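Local coordinates for galactose-binding lectin (Enterobacter cloacae subsp. cloacae, PDB 6YF6), which binds a fucoside beside a calcium ion through this C-terminal domain, and is probably a calcium-dependent carbohydrate-recognising lectin of the PA-IL family, at residues F5-N10 with N15-Q20; Y66-K71 with V84-D89. One frame throughout, in Å; residues are numbered along the deposited sequence.

Contact 1 (F5-N10 with N15-Q20); sequences FEDLTN and NWNNWQ
The side-chain amide of Asn17 reaches between Asp7 and Thr9 and spends its two N-H groups on them. ND2 donates to OD1 of Asp7 at 2.9 Å, meeting the carboxylate from above its plane, and to OG1 of Thr9 at 3.0 Å, straighter at 161° and in the amide plane. With CG anti to the backbone N (chi1 -164°), Asn17 is swung out toward the strand. One water joins three groups: it is hydrogen-bonded to OD2 of Asp7 (2.9 Å) and to OG1 of Thr9 (2.7 Å), and accepts from NE1 of Trp19 (3.1 Å) in the plane of the indole. OD2 also forms a salt bridge with Lys55 of the second subunit. Asparagine suits the loop too: Asn17 and Asn18 take the left-handed backbone angles of a type I' turn, closed by Trp19 N to Trp16 O, and OD1 of Asn15 accepts from N of Asn17 at 2.8 Å as an Asx turn. The loop lies against strand 7-9 just ahead of strand 20-21, while Asp7, Leu8 and Thr9 pair antiparallel with a strand of the second subunit, whose sheet they extend across the interface.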
loop_
_atom_site.group_PDB
_atom_site.type_symbol
_atom_site.label_atom_id
_atom_site.label_comp_id
_atom_site.label_asym_id
_atom_site.label_seq_id
_atom_site.Cartn_x
_atom_site.Cartn_y
_atom_site.Cartn_z
ATOM N N PHE A 5 -6.086 16.212 -3.922
ATOM C CA PHE A 5 -4.957 16.305 -3.002
ATOM C C PHE A 5 -4.591 14.935 -2.433
ATOM O O PHE A 5 -5.463 14.158 -2.044
ATOM C CB PHE A 5 -5.274 17.277 -1.857
ATOM C CG PHE A 5 -4.151 17.436 -0.864
ATOM C CD1 PHE A 5 -3.234 18.465 -0.995
ATOM C CD2 PHE A 5 -4.015 16.556 0.198
ATOM C CE1 PHE A 5 -2.202 18.615 -0.087
ATOM C CE2 PHE A 5 -2.981 16.699 1.109
ATOM C CZ PHE A 5 -2.075 17.730 0.966
ATOM N N GLU A 6 -3.291 14.644 -2.392
ATOM C CA GLU A 6 -2.803 13.433 -1.742
ATOM C C GLU A 6 -1.348 13.641 -1.348
ATOM O O GLU A 6 -0.542 14.097 -2.166
ATOM C CB GLU A 6 -2.931 12.199 -2.648
ATOM C CG GLU A 6 -2.764 10.875 -1.886
ATOM C CD GLU A 6 -2.789 9.646 -2.782
ATOM O OE1 GLU A 6 -1.717 9.270 -3.305
ATOM O OE2 GLU A 6 -3.875 9.049 -2.953
ATOM N N ASP A 7 -1.024 13.307 -0.100
ATOM C CA ASP A 7 0.340 13.332 0.419
ATOM C C ASP A 7 0.667 11.923 0.898
ATOM O O ASP A 7 0.177 11.490 1.946
ATOM C CB ASP A 7 0.485 14.353 1.547
ATOM C CG ASP A 7 1.887 14.380 2.134
ATOM O OD1 ASP A 7 2.854 14.617 1.378
ATOM O OD2 ASP A 7 2.018 14.163 3.354
ATOM N N LEU A 8 1.490 11.213 0.131
ATOM C CA LEU A 8 1.750 9.795 0.335
ATOM C C LEU A 8 3.191 9.602 0.782
ATOM O O LEU A 8 4.118 10.068 0.110
ATOM C CB LEU A 8 1.480 9.011 -0.955
ATOM C CG LEU A 8 1.826 7.521 -0.941
ATOM C CD1 LEU A 8 1.169 6.823 0.238
ATOM C CD2 LEU A 8 1.414 6.866 -2.258
ATOM N N THR A 9 3.373 8.925 1.917
ATOM C CA THR A 9 4.691 8.600 2.462
ATOM C C THR A 9 4.767 7.085 2.646
ATOM O O THR A 9 4.187 6.542 3.591
ATOM C CB THR A 9 4.938 9.316 3.793
ATOM O OG1 THR A 9 4.799 10.731 3.626
ATOM C CG2 THR A 9 6.337 9.013 4.316
ATOM N N ASN A 10 5.473 6.398 1.749
ATOM C CA ASN A 10 5.752 4.975 1.911
ATOM C C ASN A 10 7.211 4.706 2.257
ATOM O O ASN A 10 7.577 3.548 2.485
ATOM C CB ASN A 10 5.358 4.202 0.645
ATOM C CG ASN A 10 6.023 4.740 -0.612
ATOM O OD1 ASN A 10 7.042 5.428 -0.552
ATOM N ND2 ASN A 10 5.446 4.416 -1.762
ATOM N N ASN A 15 12.904 8.311 1.816
ATOM C CA ASN A 15 12.299 9.637 1.867
ATOM C C ASN A 15 11.279 9.663 3.000
ATOM O O ASN A 15 10.214 9.044 2.899
ATOM C CB ASN A 15 11.649 9.985 0.532
ATOM C CG ASN A 15 11.379 11.467 0.388
ATOM O OD1 ASN A 15 11.200 12.174 1.378
ATOM N ND2 ASN A 15 11.346 11.947 -0.850
ATOM N N TRP A 16 11.607 10.366 4.087
ATOM C CA TRP A 16 10.665 10.540 5.184
ATOM C C TRP A 16 9.559 11.532 4.847
ATOM O O TRP A 16 8.614 11.666 5.632
ATOM C CB TRP A 16 11.399 11.001 6.447
ATOM C CG TRP A 16 12.277 9.953 7.072
ATOM C CD1 TRP A 16 13.379 9.365 6.517
ATOM C CD2 TRP A 16 12.130 9.373 8.375
ATOM N NE1 TRP A 16 13.923 8.457 7.392
ATOM C CE2 TRP A 16 13.177 8.443 8.540
ATOM C CE3 TRP A 16 11.215 9.550 9.419
ATOM C CZ2 TRP A 16 13.333 7.690 9.702
ATOM C CZ3 TRP A 16 11.375 8.801 10.577
ATOM C CH2 TRP A 16 12.425 7.883 10.707
ATOM N N ASN A 17 9.656 12.223 3.708
ATOM C CA ASN A 17 8.647 13.187 3.261
ATOM C C ASN A 17 8.253 14.132 4.395
ATOM O O ASN A 17 7.072 14.378 4.657
ATOM C CB ASN A 17 7.422 12.468 2.687
ATOM C CG ASN A 17 6.524 13.392 1.873
ATOM O OD1 ASN A 17 6.983 14.377 1.295
ATOM N ND2 ASN A 17 5.234 13.072 1.825
ATOM N N ASN A 18 9.268 14.653 5.083
ATOM C CA ASN A 18 9.153 15.676 6.118
ATOM C C ASN A 18 8.493 15.172 7.395
ATOM O O ASN A 18 8.224 15.975 8.298
ATOM C CB ASN A 18 8.398 16.911 5.607
ATOM C CG ASN A 18 9.194 17.695 4.576
ATOM O OD1 ASN A 18 10.361 18.020 4.793
ATOM N ND2 ASN A 18 8.564 17.997 3.445
ATOM N N TRP A 19 8.227 13.873 7.511
ATOM C CA TRP A 19 7.859 13.320 8.807
ATOM C C TRP A 19 9.096 13.246 9.693
ATOM O O TRP A 19 10.186 12.889 9.236
ATOM C CB TRP A 19 7.234 11.934 8.659
ATOM C CG TRP A 19 5.880 11.982 8.035
ATOM C CD1 TRP A 19 5.592 11.883 6.708
ATOM C CD2 TRP A 19 4.626 12.151 8.708
ATOM N NE1 TRP A 19 4.237 11.979 6.509
ATOM C CE2 TRP A 19 3.620 12.144 7.721
ATOM C CE3 TRP A 19 4.254 12.307 10.048
ATOM C CZ2 TRP A 19 2.271 12.285 8.027
ATOM C CZ3 TRP A 19 2.907 12.448 10.352
ATOM C CH2 TRP A 19 1.935 12.439 9.344
ATOM N N GLN A 20 8.923 13.600 10.965
ATOM C CA GLN A 20 10.012 13.640 11.926
ATOM C C GLN A 20 9.600 12.926 13.205
ATOM O O GLN A 20 8.417 12.868 13.551
ATOM C CB GLN A 20 10.414 15.080 12.270
ATOM C CG GLN A 20 11.035 15.853 11.126
ATOM C CD GLN A 20 11.509 17.224 11.558
ATOM O OE1 GLN A 20 10.720 18.047 12.022
ATOM N NE2 GLN A 20 12.805 17.477 11.415
HETATM O O HOH W 1 2.308 11.452 4.204
#

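Contact 2 (Y66-K71 with V84-D89); sequences YTWTVK and VSLRAD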
loop_
_atom_site.group_PDB
_atom_site.type_symbol
_atom_site.label_atom_id
_atom_site.label_comp_id
_atom_site.label_asym_id
_atom_site.label_seq_id
_atom_site.Cartn_x
_atom_site.Cartn_y
_atom_site.Cartn_z
ATOM N N TYR A 66 -17.176 0.345 -11.082
ATOM C CA TYR A 66 -16.209 -0.170 -10.125
ATOM C C TYR A 66 -14.817 0.335 -10.480
ATOM O O TYR A 66 -14.494 0.538 -11.653
ATOM C CB TYR A 66 -16.236 -1.703 -10.096
ATOM C CG TYR A 66 -17.561 -2.261 -9.618
ATOM C CD1 TYR A 66 -18.617 -2.447 -10.501
ATOM C CD2 TYR A 66 -17.761 -2.587 -8.283
ATOM C CE1 TYR A 66 -19.832 -2.949 -10.069
ATOM C CE2 TYR A 66 -18.973 -3.088 -7.840
ATOM C CZ TYR A 66 -20.005 -3.270 -8.739
ATOM O OH TYR A 66 -21.218 -3.765 -8.309
ATOM N N THR A 67 -14.002 0.546 -9.449
ATOM C CA THR A 67 -12.663 1.109 -9.588
ATOM C C THR A 67 -11.647 0.023 -9.265
ATOM O O THR A 67 -11.611 -0.485 -8.139
ATOM C CB THR A 67 -12.484 2.318 -8.669
ATOM O OG1 THR A 67 -13.401 3.351 -9.055
ATOM C CG2 THR A 67 -11.060 2.857 -8.741
ATOM N N TRP A 68 -10.831 -0.333 -10.250
ATOM C CA TRP A 68 -9.848 -1.401 -10.120
ATOM C C TRP A 68 -8.462 -0.776 -10.023
ATOM O O TRP A 68 -8.032 -0.073 -10.944
ATOM C CB TRP A 68 -9.952 -2.353 -11.311
ATOM C CG TRP A 68 -8.972 -3.486 -11.318
ATOM C CD1 TRP A 68 -8.181 -3.901 -10.285
ATOM C CD2 TRP A 68 -8.683 -4.356 -12.418
ATOM N NE1 TRP A 68 -7.413 -4.973 -10.678
ATOM C CE2 TRP A 68 -7.704 -5.273 -11.983
ATOM C CE3 TRP A 68 -9.157 -4.448 -13.731
ATOM C CZ2 TRP A 68 -7.189 -6.265 -12.813
ATOM C CZ3 TRP A 68 -8.644 -5.439 -14.554
ATOM C CH2 TRP A 68 -7.672 -6.333 -14.092
ATOM N N THR A 69 -7.775 -1.020 -8.908
ATOM C CA THR A 69 -6.412 -0.547 -8.706
ATOM C C THR A 69 -5.471 -1.735 -8.546
ATOM O O THR A 69 -5.839 -2.760 -7.965
ATOM C CB THR A 69 -6.309 0.381 -7.484
ATOM O OG1 THR A 69 -6.853 -0.263 -6.325
ATOM C CG2 THR A 69 -7.060 1.688 -7.749
ATOM N N VAL A 70 -4.263 -1.588 -9.090
ATOM C CA VAL A 70 -3.231 -2.618 -9.077
ATOM C C VAL A 70 -1.937 -1.946 -8.647
ATOM O O VAL A 70 -1.500 -0.978 -9.279
ATOM C CB VAL A 70 -3.055 -3.287 -10.452
ATOM C CG1 VAL A 70 -1.866 -4.257 -10.431
ATOM C CG2 VAL A 70 -4.326 -4.003 -10.862
ATOM N N LYS A 71 -1.339 -2.434 -7.566
ATOM C CA LYS A 71 -0.064 -1.910 -7.093
ATOM C C LYS A 71 1.047 -2.709 -7.759
ATOM O O LYS A 71 1.128 -3.930 -7.589
ATOM C CB LYS A 71 0.029 -1.987 -5.574
ATOM C CG LYS A 71 -0.961 -1.066 -4.869
ATOM C CD LYS A 71 -0.657 -0.941 -3.383
ATOM C CE LYS A 71 -1.719 -0.118 -2.664
ATOM N NZ LYS A 71 -1.687 -0.322 -1.187
ATOM N N VAL A 84 1.874 -2.264 -19.048
ATOM C CA VAL A 84 0.768 -3.034 -18.488
ATOM C C VAL A 84 -0.493 -2.185 -18.471
ATOM O O VAL A 84 -0.455 -1.005 -18.106
ATOM C CB VAL A 84 1.114 -3.534 -17.068
ATOM C CG1 VAL A 84 0.035 -4.470 -16.550
ATOM C CG2 VAL A 84 2.479 -4.228 -17.069
ATOM N N SER A 85 -1.616 -2.789 -18.866
ATOM C CA SER A 85 -2.919 -2.134 -18.845
ATOM C C SER A 85 -3.924 -3.051 -18.155
ATOM O O SER A 85 -3.603 -4.175 -17.756
ATOM C CB SER A 85 -3.393 -1.774 -20.260
ATOM O OG SER A 85 -3.614 -2.932 -21.050
ATOM N N LEU A 86 -5.154 -2.556 -18.015
ATOM C CA LEU A 86 -6.245 -3.298 -17.401
ATOM C C LEU A 86 -7.374 -3.499 -18.401
ATOM O O LEU A 86 -7.667 -2.611 -19.212
ATOM C CB LEU A 86 -6.783 -2.573 -16.169
ATOM C CG LEU A 86 -5.747 -2.174 -15.120
ATOM C CD1 LEU A 86 -6.377 -1.272 -14.062
ATOM C CD2 LEU A 86 -5.140 -3.410 -14.491
ATOM N N ARG A 87 -8.027 -4.652 -18.315
ATOM C CA ARG A 87 -9.115 -5.014 -19.214
ATOM C C ARG A 87 -10.266 -5.594 -18.406
ATOM O O ARG A 87 -10.049 -6.337 -17.446
ATOM C CB ARG A 87 -8.630 -6.017 -20.266
ATOM C CG ARG A 87 -9.658 -6.396 -21.318
ATOM C CD ARG A 87 -9.021 -7.255 -22.405
ATOM N NE ARG A 87 -7.962 -6.536 -23.109
ATOM C CZ ARG A 87 -6.955 -7.113 -23.760
ATOM N NH1 ARG A 87 -6.850 -8.436 -23.808
ATOM N NH2 ARG A 87 -6.046 -6.360 -24.364
ATOM N N ALA A 88 -11.494 -5.243 -18.790
ATOM C CA ALA A 88 -12.684 -5.734 -18.103
ATOM C C ALA A 88 -13.762 -6.053 -19.125
ATOM O O ALA A 88 -14.187 -5.171 -19.879
ATOM C CB ALA A 88 -13.200 -4.707 -17.092
ATOM N N ASP A 89 -14.218 -7.307 -19.127
ATOM C CA ASP A 89 -15.233 -7.766 -20.073
ATOM C C ASP A 89 -14.819 -7.431 -21.502
ATOM O O ASP A 89 -15.624 -6.983 -22.323
ATOM C CB ASP A 89 -16.601 -7.175 -19.736
ATOM C CG ASP A 89 -17.171 -7.739 -18.446
ATOM O OD1 ASP A 89 -16.846 -8.904 -18.123
ATOM O OD2 ASP A 89 -17.931 -7.022 -17.757
#
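The indole of Trp68 receives Leu86 over one face and a backbone carbonyl at its edge. Methyl CD2 of Leu86 sits 3.8 Å from the centroid of the six-membered ring, only 8° off the ring normal, a well-placed CH-pi contact. Near the ring plane, O of Arg87 comes within 3.3 Å of CZ3 of Trp68, so the carbonyl meets the hydrogen-bearing rim instead of the electron-rich face. Beyond the two segments, Trp68 also touches Val123, Ile93 and Ile142.

Leucine suits its place because each part of the branched chain finds something different. CB lies 3.8 Å from CZ3 of Trp68, CD1 is 3.7 Å from the backbone O of Trp68, and CD2, besides covering the ring, touches CG2 of Val70 at 3.8 Å. CB of Trp68 already points to the other strand; with CG anti to the backbone N (chi1 179°) and so beside the carbonyl carbon, the indole presents a face to Leu86. The side chains of Val70 and Leu86 pass alongside one another, pointing opposite ways, and beta-branched valine is well suited to a strand.

The axes of segments 66-71 and 84-88 approach to 9.3 Å and run at 149°, as expected of strands in the two facing antiparallel sheets of a beta sandwich: 66-71 lies in the sheet with strands 135-143 and 106-113, and 84-88 in the sheet with 118-125 and 91-98. Arg87 points away and pairs its guanidinium with Asp92 and Glu51, keeping charge out of the layer between the sheets. With no hydrogen bond joining the two segments, cohesion probably rests on dispersion and hydrophobic burial, with a small polar share from the Arg87 carbonyl at the indole rim.

Contact 1 belongs to the N-terminal arm, its centre about 20 Å from the centre of the chain, whereas contact 2 lies in the sandwich core, about 9 Å from that point. Their centres are 26 Å apart and their nearest atoms about 8 Å, so within one chain they do not touch. The dimer relates them: Phe5 meets Tyr66 of the second subunit edge-to-face, and Trp19 packs against Trp68 of the second subunit, so the arm of one copy lies against the strand that supplies contact 2 in the other. Both lie away from the calcium site of Ile41, Thr42, Ser130, Gly132 and Asp134 and the sugar pocket that Pro44, Tyr79 and Met131 complete.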